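Long-range contacts in leucine aminopeptidase 2 (Saccharomyces cerevisiae, PDB 2XPZ), which removes residues from di- and tripeptides as a zinc-dependent M1 aminopeptidase and hydrolyses epoxides weakly in vitro: residues V30-L35 / T166-I171; G181-D186 / Y194-K199; L322-T327 / V388-G393; K407-P412 / E437-K442. One frame throughout, in Å; residues are numbered along the deposited sequence.

In the fold
Followed from the N terminus, the four contacts come in series, each closing before the next opens, so none nests or crosses. Contact 1 closes the longest loop, 130 residues rich in strand and without helix, by pairing strands 28-40 and 165-172. Contact 2 closes a hairpin of seven intervening residues and adds the next two strands to the same sheet; its centre is about 10 Å from that of contact 1. Contact 3 closes a largely helical loop of 60 residues at the zinc, about 29 Å from contact 1 between centres. Contact 4 closes 24 residues in the same family domain, and meets contact 3 where Trp326 CH2 lies 4.1 Å from Phe410 CE2.

Contact 1: V30-L35 / T166-I171; sequences VLHTDL and TFTASI
His32 holds CG trans to its backbone N (chi1 179°), while Thr166 places OG1 between its own N and carbonyl carbon, and these two torsions bring ring and hydroxyl together. His32 ND1 and Thr166 OG1 are hydrogen-bonded at 2.6 Å, nearly straight at 167°. The hydroxyl arrives in the plane of the imidazole at its edge, as a ring nitrogen requires of a partner. With an alanine in place of His32, Thr166 OG1 would probably be left without this mate and its hydroxyl set free to turn. Beyond this pair the evidence is a ladder of backbone bonds: Thr33 N to Thr166 O at 3.2 Å, Leu35 N to Thr168 O at 3.0 Å, and Ser170 N to Leu35 O at 2.8 Å. The bond from Thr168 N to Thr33 O is bent and weak.

On the buried face, Thr33 CB lies over one face of the Phe167 ring, 3.9 Å from its centroid, and Leu35 CD1 packs against Phe167 CE2 at 3.7 Å. Thr33 OG1 is hydrogen-bonded to Ser165 OG. On the other face, a water joins Asp34 OD1 to Ser170 OG, linking two polar side chains that do not meet directly. Leu31 and His32 both face Gln53 of strand 45-56, a classic beta bulge on the far edge of strand 28-40. The segment axes are inclined by only 9° and run in the same direction, which marks a parallel pair within the otherwise antiparallel large sheet of the M1 N-terminal domain.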
# COMPACT_ATOMS: atom_id res chain seq x y z
N VAL A 30 -24.45 -0.33 11.12
CA VAL A 30 -24.17 1.04 10.80
C VAL A 30 -24.80 1.27 9.46
O VAL A 30 -24.36 0.70 8.47
CB VAL A 30 -22.67 1.30 10.70
CG1 VAL A 30 -22.44 2.73 10.32
CG2 VAL A 30 -22.01 1.01 12.02
N LEU A 31 -25.85 2.08 9.42
CA LEU A 31 -26.58 2.25 8.18
C LEU A 31 -26.01 3.36 7.34
O LEU A 31 -26.16 3.37 6.12
CB LEU A 31 -28.07 2.47 8.43
CG LEU A 31 -28.79 1.24 8.98
CD1 LEU A 31 -30.18 1.60 9.39
CD2 LEU A 31 -28.80 0.15 7.94
N HIS A 32 -25.33 4.29 7.99
CA HIS A 32 -24.77 5.43 7.26
C HIS A 32 -23.98 6.29 8.21
O HIS A 32 -24.38 6.49 9.34
CB HIS A 32 -25.87 6.26 6.62
CG HIS A 32 -25.37 7.46 5.88
ND1 HIS A 32 -24.84 7.37 4.61
CD2 HIS A 32 -25.31 8.76 6.22
CE1 HIS A 32 -24.49 8.58 4.20
NE2 HIS A 32 -24.75 9.44 5.16
N THR A 33 -22.85 6.79 7.72
CA THR A 33 -21.97 7.61 8.54
C THR A 33 -21.80 8.96 7.86
O THR A 33 -21.80 9.05 6.63
CB THR A 33 -20.60 6.93 8.75
OG1 THR A 33 -20.78 5.55 9.06
CG2 THR A 33 -19.84 7.61 9.88
N ASP A 34 -21.69 10.01 8.67
CA ASP A 34 -21.54 11.37 8.16
C ASP A 34 -20.46 12.10 8.95
O ASP A 34 -20.48 12.11 10.18
CB ASP A 34 -22.87 12.13 8.23
CG ASP A 34 -22.79 13.51 7.59
OD1 ASP A 34 -22.76 13.59 6.35
OD2 ASP A 34 -22.77 14.53 8.32
N LEU A 35 -19.51 12.69 8.24
CA LEU A 35 -18.41 13.43 8.86
C LEU A 35 -18.54 14.93 8.58
O LEU A 35 -18.56 15.35 7.42
CB LEU A 35 -17.07 12.89 8.36
CG LEU A 35 -16.67 11.45 8.70
CD1 LEU A 35 -15.57 10.98 7.75
CD2 LEU A 35 -16.23 11.31 10.16
N THR A 166 -21.95 3.47 4.05
CA THR A 166 -21.88 4.55 3.09
C THR A 166 -21.41 5.78 3.86
O THR A 166 -21.39 5.78 5.08
CB THR A 166 -23.21 4.78 2.36
OG1 THR A 166 -24.23 5.16 3.29
CG2 THR A 166 -23.64 3.51 1.68
N PHE A 167 -20.98 6.80 3.14
CA PHE A 167 -20.44 7.98 3.81
C PHE A 167 -20.86 9.24 3.09
O PHE A 167 -21.14 9.25 1.91
CB PHE A 167 -18.92 7.96 3.81
CG PHE A 167 -18.31 7.41 5.05
CD1 PHE A 167 -18.07 6.06 5.16
CD2 PHE A 167 -17.95 8.24 6.08
CE1 PHE A 167 -17.49 5.56 6.29
CE2 PHE A 167 -17.37 7.74 7.21
CZ PHE A 167 -17.14 6.40 7.31
N THR A 168 -20.83 10.32 3.82
CA THR A 168 -21.14 11.60 3.26
C THR A 168 -20.25 12.50 4.11
O THR A 168 -20.07 12.24 5.29
CB THR A 168 -22.72 11.81 3.24
OG1 THR A 168 -23.08 12.99 2.52
CG2 THR A 168 -23.32 11.83 4.61
N ALA A 169 -19.56 13.46 3.52
CA ALA A 169 -18.57 14.21 4.30
C ALA A 169 -18.50 15.67 3.91
O ALA A 169 -18.36 16.00 2.73
CB ALA A 169 -17.19 13.58 4.16
N SER A 170 -18.58 16.54 4.92
CA SER A 170 -18.43 17.98 4.76
C SER A 170 -17.16 18.38 5.47
O SER A 170 -17.09 18.32 6.69
CB SER A 170 -19.60 18.71 5.40
OG SER A 170 -20.76 18.57 4.61
N ILE A 171 -16.17 18.79 4.71
CA ILE A 171 -14.89 19.15 5.28
C ILE A 171 -14.57 20.59 4.91
O ILE A 171 -14.63 20.97 3.74
CB ILE A 171 -13.76 18.22 4.76
CG1 ILE A 171 -14.10 16.77 5.08
CG2 ILE A 171 -12.42 18.60 5.37
CD1 ILE A 171 -13.48 15.81 4.14
O HOH W 1 -24.45 1.23 4.75
O HOH W 2 -22.29 16.27 5.02

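Contact 2: G181-D186 / Y194-K199; sequences GIRIED and YRFEQK
Ile182 and Glu197 form an antiparallel hydrogen-bonded pair: Ile182 N reaches Glu197 O at 2.7 Å, and Glu197 N returns to Ile182 O at the same 2.7 Å. A third bond, Ile184 N to Arg195 O at 2.7 Å, carries the ladder beyond the non-hydrogen-bonded pair Arg183 and Phe196. Ile184 CD1 presses on Glu197 CG at 3.3 Å, the two chains at about a right angle. A glycine in place of Glu197 would remove that methylene and is likely to open a gap beside the isoleucine tip. On the opposite face Arg183, extended from CG to NE, runs past Phe196 CE1 and sets one guanidinium face over Tyr194 CD1, 3.2 Å from NH2, with the planes 62° apart. Gly181 passes so close to the partner strand that a CB would clash with Glu197 O. The poorly ordered Asp186 keeps OD2 4.1 Å from Arg195 NE, beyond a salt bridge.

Further out, the Phe196 ring meets Phe179, and Gln198 NE2 is held by Ser180 O and Asn280 OD1. The hairpin is therefore joined chiefly by backbone bonds, with the charged residues contributing mostly methylene and flat surfaces.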
# COMPACT_ATOMS: atom_id res chain seq x y z
N GLY A 181 -14.27 9.88 -1.71
CA GLY A 181 -15.66 9.94 -2.08
C GLY A 181 -15.71 10.75 -3.34
O GLY A 181 -14.68 11.17 -3.84
N ILE A 182 -16.91 10.95 -3.85
CA ILE A 182 -17.13 11.76 -5.03
C ILE A 182 -17.73 13.08 -4.60
O ILE A 182 -18.72 13.13 -3.88
CB ILE A 182 -18.03 11.05 -6.04
CG1 ILE A 182 -17.35 9.75 -6.49
CG2 ILE A 182 -18.32 11.96 -7.22
CD1 ILE A 182 -18.09 8.99 -7.54
N ARG A 183 -17.09 14.16 -5.02
CA ARG A 183 -17.50 15.47 -4.59
C ARG A 183 -18.89 15.81 -5.11
O ARG A 183 -19.20 15.59 -6.27
CB ARG A 183 -16.49 16.49 -5.09
CG ARG A 183 -16.63 17.79 -4.37
CD ARG A 183 -15.44 18.66 -4.52
NE ARG A 183 -15.77 20.01 -4.12
CZ ARG A 183 -14.99 21.06 -4.36
NH1 ARG A 183 -13.84 20.91 -4.98
NH2 ARG A 183 -15.37 22.27 -3.96
N ILE A 184 -19.72 16.37 -4.23
CA ILE A 184 -21.06 16.82 -4.58
C ILE A 184 -21.06 18.31 -4.97
O ILE A 184 -20.13 19.04 -4.62
CB ILE A 184 -22.02 16.66 -3.38
CG1 ILE A 184 -21.98 15.25 -2.82
CG2 ILE A 184 -23.45 17.00 -3.76
CD1 ILE A 184 -22.70 15.16 -1.49
N GLU A 185 -22.09 18.73 -5.70
CA GLU A 185 -22.25 20.13 -6.08
C GLU A 185 -22.53 21.00 -4.85
O GLU A 185 -23.36 20.64 -4.01
CB GLU A 185 -23.37 20.28 -7.12
CG GLU A 185 -24.80 20.19 -6.57
CD GLU A 185 -25.15 18.83 -5.99
OE1 GLU A 185 -24.87 17.81 -6.65
OE2 GLU A 185 -25.71 18.78 -4.87
N ASP A 186 -21.84 22.12 -4.74
CA ASP A 186 -21.98 22.99 -3.57
C ASP A 186 -22.41 24.39 -3.99
O ASP A 186 -22.14 24.83 -5.11
CB ASP A 186 -20.67 23.00 -2.77
CG ASP A 186 -20.67 24.02 -1.64
OD1 ASP A 186 -20.66 25.23 -1.93
OD2 ASP A 186 -20.67 23.60 -0.46
N TYR A 194 -15.92 21.76 1.47
CA TYR A 194 -15.97 20.72 0.44
C TYR A 194 -16.86 19.56 0.87
O TYR A 194 -16.80 19.13 2.02
CB TYR A 194 -14.57 20.20 0.10
CG TYR A 194 -13.62 21.30 -0.28
CD1 TYR A 194 -13.34 21.59 -1.60
CD2 TYR A 194 -13.03 22.08 0.70
CE1 TYR A 194 -12.48 22.63 -1.93
CE2 TYR A 194 -12.18 23.11 0.39
CZ TYR A 194 -11.90 23.38 -0.92
OH TYR A 194 -11.05 24.42 -1.21
N ARG A 195 -17.67 19.07 -0.07
CA ARG A 195 -18.69 18.05 0.23
C ARG A 195 -18.58 16.85 -0.68
O ARG A 195 -18.52 16.98 -1.90
CB ARG A 195 -20.10 18.66 0.15
CG ARG A 195 -20.58 19.28 1.48
CD ARG A 195 -21.70 20.27 1.32
NE ARG A 195 -21.86 21.04 2.55
CZ ARG A 195 -22.66 20.69 3.56
NH1 ARG A 195 -23.39 19.59 3.46
NH2 ARG A 195 -22.73 21.45 4.64
N PHE A 196 -18.55 15.67 -0.09
CA PHE A 196 -18.39 14.45 -0.87
C PHE A 196 -19.38 13.36 -0.48
O PHE A 196 -19.93 13.34 0.62
CB PHE A 196 -16.99 13.90 -0.66
CG PHE A 196 -15.92 14.94 -0.65
CD1 PHE A 196 -15.24 15.24 -1.81
CD2 PHE A 196 -15.58 15.58 0.52
CE1 PHE A 196 -14.26 16.17 -1.80
CE2 PHE A 196 -14.59 16.51 0.53
CZ PHE A 196 -13.92 16.81 -0.63
N GLU A 197 -19.59 12.43 -1.41
CA GLU A 197 -20.42 11.27 -1.17
C GLU A 197 -19.64 10.00 -1.46
O GLU A 197 -19.00 9.89 -2.50
CB GLU A 197 -21.62 11.29 -2.11
CG GLU A 197 -22.85 11.91 -1.51
CD GLU A 197 -24.03 11.86 -2.44
OE1 GLU A 197 -23.85 11.64 -3.65
OE2 GLU A 197 -25.15 12.04 -1.94
N GLN A 198 -19.71 9.05 -0.54
CA GLN A 198 -19.26 7.69 -0.80
C GLN A 198 -20.49 6.77 -0.86
O GLN A 198 -20.97 6.32 0.17
CB GLN A 198 -18.32 7.21 0.29
CG GLN A 198 -17.71 5.86 -0.00
CD GLN A 198 -17.17 5.81 -1.40
OE1 GLN A 198 -17.86 5.41 -2.33
NE2 GLN A 198 -15.93 6.23 -1.56
N LYS A 199 -20.99 6.53 -2.07
CA LYS A 199 -22.24 5.78 -2.30
C LYS A 199 -22.11 4.28 -2.09
O LYS A 199 -23.11 3.57 -1.97
CB LYS A 199 -22.76 6.04 -3.72
CG LYS A 199 -23.44 7.37 -3.91
CD LYS A 199 -23.82 7.60 -5.36
CE LYS A 199 -22.63 7.34 -6.28
NZ LYS A 199 -22.65 5.96 -6.84

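Contact 3: L322-T327 / V388-G393; sequences LNEGWT and VPYEKG. With ZN (zinc ion), chain C.
Glu324 and Tyr390 meet in the zinc site of the M1 peptidases, where the metal-binding glutamate lies on helix 321-339 and the tyrosine, the proton donor, on helix 387-403. Glu324 OE2 binds the zinc ion at 2.1 Å; OE1 stands further off, 2.7 Å from the metal. The glutamate chain bends at chi2 (-59°), which lays its stem alongside the tyrosine, over one ring face. Glu324 CG lies 3.8 Å from the centroid of the Tyr390 ring, displaced toward the rim, as a CH-pi contact. Beyond it the carboxylate runs alongside the ring, their planes 24° apart, with Glu324 OE1 3.2 Å from Tyr390 CE2. Both side chains point the same way, but Tyr390 OH stays 4.7 Å from the zinc ion, so the tyrosine is no ligand here.

His301 and His305 complete the protein ligands. They belong to the HExxH motif, whose Glu302 is the proton acceptor, and Glu324 follows the second histidine after eighteen intervening residues, the spacing of gluzincins.

Away from the metal the helices pack closely, their segment axes 7.0 Å apart and crossing at -47°. Glycines make this approach possible: Gly325 CA is 4.0 Å from Gly393 CA and 3.3 Å from Pro389 O, and a CB on either glycine would strike the CA of the other. Thr327 OG1, one turn along, donates to Asn323 O and is also hydrogen-bonded to Ser308 OG, while the threonine side chain touches both His301 and His305. Trp326 points away from helix 387-403 and packs on helix 407-420, stacking with Tyr417.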
# COMPACT_ATOMS: atom_id res chain seq x y z
N LEU A 322 -6.51 -11.88 2.28
CA LEU A 322 -7.65 -11.78 1.36
C LEU A 322 -7.79 -10.38 0.76
O LEU A 322 -8.40 -10.17 -0.29
CB LEU A 322 -8.94 -12.13 2.10
CG LEU A 322 -9.13 -13.60 2.48
CD1 LEU A 322 -10.15 -13.72 3.59
CD2 LEU A 322 -9.54 -14.41 1.26
N ASN A 323 -7.23 -9.41 1.48
CA ASN A 323 -7.18 -8.05 1.02
C ASN A 323 -6.04 -7.98 0.03
O ASN A 323 -6.26 -7.85 -1.17
CB ASN A 323 -6.90 -7.13 2.21
CG ASN A 323 -7.32 -5.68 1.97
OD1 ASN A 323 -7.32 -5.21 0.84
ND2 ASN A 323 -7.65 -4.98 3.03
N GLU A 324 -4.83 -8.13 0.54
CA GLU A 324 -3.59 -7.86 -0.20
C GLU A 324 -3.10 -8.93 -1.17
O GLU A 324 -2.54 -8.60 -2.21
CB GLU A 324 -2.48 -7.51 0.78
CG GLU A 324 -2.60 -6.10 1.27
CD GLU A 324 -2.54 -5.12 0.13
OE1 GLU A 324 -2.31 -5.55 -1.02
OE2 GLU A 324 -2.71 -3.91 0.39
N GLY A 325 -3.30 -10.20 -0.83
CA GLY A 325 -2.95 -11.28 -1.72
C GLY A 325 -3.79 -11.28 -2.97
O GLY A 325 -3.27 -11.40 -4.07
N TRP A 326 -5.10 -11.17 -2.82
CA TRP A 326 -6.01 -11.11 -3.96
C TRP A 326 -5.67 -9.93 -4.84
O TRP A 326 -5.92 -9.93 -6.04
CB TRP A 326 -7.45 -10.97 -3.50
CG TRP A 326 -8.32 -12.19 -3.63
CD1 TRP A 326 -8.98 -12.85 -2.62
CD2 TRP A 326 -8.68 -12.87 -4.84
NE1 TRP A 326 -9.70 -13.90 -3.13
CE2 TRP A 326 -9.54 -13.93 -4.49
CE3 TRP A 326 -8.35 -12.69 -6.19
CZ2 TRP A 326 -10.07 -14.81 -5.43
CZ3 TRP A 326 -8.88 -13.57 -7.12
CH2 TRP A 326 -9.72 -14.61 -6.74
N THR A 327 -5.09 -8.90 -4.23
CA THR A 327 -4.83 -7.67 -4.95
C THR A 327 -3.55 -7.77 -5.75
O THR A 327 -3.48 -7.29 -6.88
CB THR A 327 -4.73 -6.48 -4.00
OG1 THR A 327 -6.02 -6.16 -3.49
CG2 THR A 327 -4.20 -5.29 -4.74
N VAL A 388 4.31 -11.07 3.59
CA VAL A 388 3.61 -12.34 3.57
C VAL A 388 2.23 -12.27 2.91
O VAL A 388 1.98 -12.97 1.93
CB VAL A 388 3.52 -12.95 4.97
CG1 VAL A 388 3.15 -14.41 4.88
CG2 VAL A 388 4.84 -12.80 5.67
N PRO A 389 1.32 -11.43 3.45
CA PRO A 389 -0.04 -11.35 2.91
C PRO A 389 -0.04 -11.14 1.40
O PRO A 389 -0.77 -11.78 0.68
CB PRO A 389 -0.62 -10.11 3.59
CG PRO A 389 0.11 -9.99 4.84
CD PRO A 389 1.50 -10.49 4.57
N TYR A 390 0.79 -10.23 0.95
CA TYR A 390 0.91 -9.94 -0.47
C TYR A 390 1.37 -11.13 -1.29
O TYR A 390 0.69 -11.56 -2.23
CB TYR A 390 1.89 -8.79 -0.66
CG TYR A 390 1.52 -7.54 0.09
CD1 TYR A 390 1.74 -7.43 1.46
CD2 TYR A 390 0.97 -6.44 -0.57
CE1 TYR A 390 1.41 -6.28 2.15
CE2 TYR A 390 0.64 -5.28 0.12
CZ TYR A 390 0.86 -5.21 1.48
OH TYR A 390 0.54 -4.06 2.16
N GLU A 391 2.53 -11.67 -0.94
CA GLU A 391 3.25 -12.58 -1.82
C GLU A 391 2.87 -14.04 -1.64
O GLU A 391 2.64 -14.76 -2.63
CB GLU A 391 4.75 -12.41 -1.66
CG GLU A 391 5.24 -11.03 -2.05
CD GLU A 391 4.86 -10.67 -3.47
OE1 GLU A 391 4.35 -11.54 -4.21
OE2 GLU A 391 5.08 -9.50 -3.85
N LYS A 392 2.81 -14.47 -0.39
CA LYS A 392 2.39 -15.81 -0.06
C LYS A 392 0.91 -15.95 -0.37
O LYS A 392 0.44 -17.02 -0.75
CB LYS A 392 2.67 -16.12 1.41
CG LYS A 392 2.26 -17.52 1.83
CD LYS A 392 2.42 -17.75 3.32
CE LYS A 392 3.81 -18.20 3.71
NZ LYS A 392 3.72 -19.44 4.53
N GLY A 393 0.19 -14.84 -0.23
CA GLY A 393 -1.20 -14.77 -0.65
C GLY A 393 -1.32 -14.77 -2.17
O GLY A 393 -2.24 -15.38 -2.71
ZN ZN C . -2.33 -2.84 -1.42

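Contact 4: K407-P412 / E437-K442; sequences KAEFDP and EFYPEK
Phe438 lays the outer part of its ring against Pro412, with CE2 4.0 Å from Pro412 CB and CZ 3.5 Å from Pro412 O. The contact ties the first turns of helix 407-420 to the end of helix 428-438 and the turn that follows it, in the helical part of the M1 peptidase domain and away from the catalytic residues. The CA atoms stay far apart, the nearest pair being Pro412 and Phe438 at 9.1 Å, so side chains must reach over, two of them to backbone carbonyls.

Consecutive aromatics divide this work. Phe438 has CG trans to its backbone N (chi1 -168°), whereas Tyr439 swings CG to the side opposite its carbonyl carbon (chi1 -61°), and the edge of the phenylalanine sits over a face of the tyrosine, Phe438 CD2 being 3.7 Å above that plane. Tyr439 OH donates to Glu409 O, which approaches at the ring edge and in its plane. The modelled separation of 2.4 Å is very short and its exact value doubtful, but the direction is clear: a phenol from the turn serves a helix carbonyl. The Tyr439 ring also touches Leu404 and Phe413, while Phe410, whose ring passes beside the Tyr439 hydroxyl, stacks with Phe413.

The side chain of Glu409 meets Lys442 as well. The lysine has a second, weak partner in Leu404 O. The salt bridge itself is made by one carboxylate oxygen, Glu409 OE2, 2.9 Å from Lys442 NZ.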
# COMPACT_ATOMS: atom_id res chain seq x y z
N LYS A 407 -6.16 -19.60 -16.24
CA LYS A 407 -6.91 -18.36 -16.12
C LYS A 407 -8.35 -18.47 -16.56
O LYS A 407 -9.24 -17.94 -15.91
CB LYS A 407 -6.21 -17.24 -16.89
CG LYS A 407 -4.88 -16.81 -16.29
CD LYS A 407 -3.93 -16.28 -17.34
CE LYS A 407 -4.66 -15.96 -18.64
NZ LYS A 407 -3.76 -15.29 -19.62
N ALA A 408 -8.60 -19.16 -17.66
CA ALA A 408 -9.97 -19.30 -18.15
C ALA A 408 -10.83 -20.17 -17.24
O ALA A 408 -12.05 -20.09 -17.28
CB ALA A 408 -9.98 -19.83 -19.57
N GLU A 409 -10.20 -21.00 -16.41
CA GLU A 409 -10.94 -21.86 -15.51
C GLU A 409 -11.12 -21.21 -14.14
O GLU A 409 -12.11 -21.45 -13.45
CB GLU A 409 -10.25 -23.22 -15.37
CG GLU A 409 -11.17 -24.34 -14.90
CD GLU A 409 -12.01 -24.91 -16.02
OE1 GLU A 409 -11.76 -24.57 -17.20
OE2 GLU A 409 -12.93 -25.71 -15.73
N PHE A 410 -10.15 -20.37 -13.77
CA PHE A 410 -10.14 -19.70 -12.48
C PHE A 410 -10.81 -18.34 -12.55
O PHE A 410 -11.33 -17.84 -11.56
CB PHE A 410 -8.71 -19.51 -11.99
CG PHE A 410 -8.61 -19.17 -10.53
CD1 PHE A 410 -9.11 -20.03 -9.57
CD2 PHE A 410 -7.98 -18.01 -10.12
CE1 PHE A 410 -9.01 -19.73 -8.23
CE2 PHE A 410 -7.87 -17.71 -8.77
CZ PHE A 410 -8.39 -18.58 -7.83
N ASP A 411 -10.78 -17.75 -13.73
CA ASP A 411 -11.39 -16.45 -13.94
C ASP A 411 -12.87 -16.43 -13.59
O ASP A 411 -13.35 -15.44 -13.05
CB ASP A 411 -11.18 -15.96 -15.38
CG ASP A 411 -10.09 -14.92 -15.48
OD1 ASP A 411 -9.44 -14.66 -14.45
OD2 ASP A 411 -9.89 -14.37 -16.59
N PRO A 412 -13.60 -17.51 -13.90
CA PRO A 412 -15.01 -17.58 -13.50
C PRO A 412 -15.18 -17.61 -11.98
O PRO A 412 -16.17 -17.11 -11.49
CB PRO A 412 -15.48 -18.90 -14.10
CG PRO A 412 -14.56 -19.14 -15.24
CD PRO A 412 -13.23 -18.63 -14.78
N GLU A 437 -17.23 -24.68 -3.07
CA GLU A 437 -18.62 -24.66 -3.54
C GLU A 437 -18.74 -24.41 -5.05
O GLU A 437 -19.70 -24.84 -5.68
CB GLU A 437 -19.44 -23.62 -2.76
CG GLU A 437 -20.30 -24.22 -1.64
CD GLU A 437 -20.77 -23.19 -0.62
OE1 GLU A 437 -21.05 -22.03 -1.00
OE2 GLU A 437 -20.87 -23.55 0.58
N PHE A 438 -17.76 -23.71 -5.62
CA PHE A 438 -17.82 -23.30 -7.02
C PHE A 438 -17.30 -24.37 -7.99
O PHE A 438 -17.58 -24.32 -9.19
CB PHE A 438 -17.09 -21.97 -7.23
CG PHE A 438 -17.33 -21.34 -8.57
CD1 PHE A 438 -18.46 -20.57 -8.78
CD2 PHE A 438 -16.44 -21.51 -9.61
CE1 PHE A 438 -18.70 -19.99 -10.01
CE2 PHE A 438 -16.67 -20.93 -10.84
CZ PHE A 438 -17.81 -20.17 -11.04
N TYR A 439 -16.54 -25.33 -7.48
CA TYR A 439 -16.07 -26.44 -8.29
C TYR A 439 -16.51 -27.81 -7.72
O TYR A 439 -15.81 -28.40 -6.89
CB TYR A 439 -14.54 -26.39 -8.47
CG TYR A 439 -14.02 -25.14 -9.17
CD1 TYR A 439 -14.09 -25.00 -10.56
CD2 TYR A 439 -13.44 -24.10 -8.45
CE1 TYR A 439 -13.61 -23.86 -11.20
CE2 TYR A 439 -12.96 -22.96 -9.08
CZ TYR A 439 -13.05 -22.85 -10.45
OH TYR A 439 -12.57 -21.72 -11.09
N PRO A 440 -17.67 -28.30 -8.16
CA PRO A 440 -18.12 -29.63 -7.73
C PRO A 440 -17.27 -30.68 -8.42
O PRO A 440 -16.77 -31.61 -7.78
CB PRO A 440 -19.55 -29.71 -8.24
CG PRO A 440 -19.58 -28.80 -9.42
CD PRO A 440 -18.63 -27.68 -9.09
N GLU A 441 -17.12 -30.51 -9.73
CA GLU A 441 -16.33 -31.41 -10.55
C GLU A 441 -14.88 -31.38 -10.12
O GLU A 441 -14.25 -32.43 -9.94
CB GLU A 441 -16.45 -31.02 -12.03
CG GLU A 441 -17.86 -30.69 -12.46
CD GLU A 441 -18.20 -31.22 -13.84
OE1 GLU A 441 -17.83 -30.56 -14.83
OE2 GLU A 441 -18.83 -32.29 -13.93
N LYS A 442 -14.34 -30.17 -9.95
CA LYS A 442 -12.93 -29.99 -9.62
C LYS A 442 -12.61 -30.36 -8.17
O LYS A 442 -11.51 -30.07 -7.68
CB LYS A 442 -12.48 -28.55 -9.91
CG LYS A 442 -12.38 -28.17 -11.40
CD LYS A 442 -11.23 -28.90 -12.11
CE LYS A 442 -10.45 -27.99 -13.07
NZ LYS A 442 -11.24 -27.51 -14.23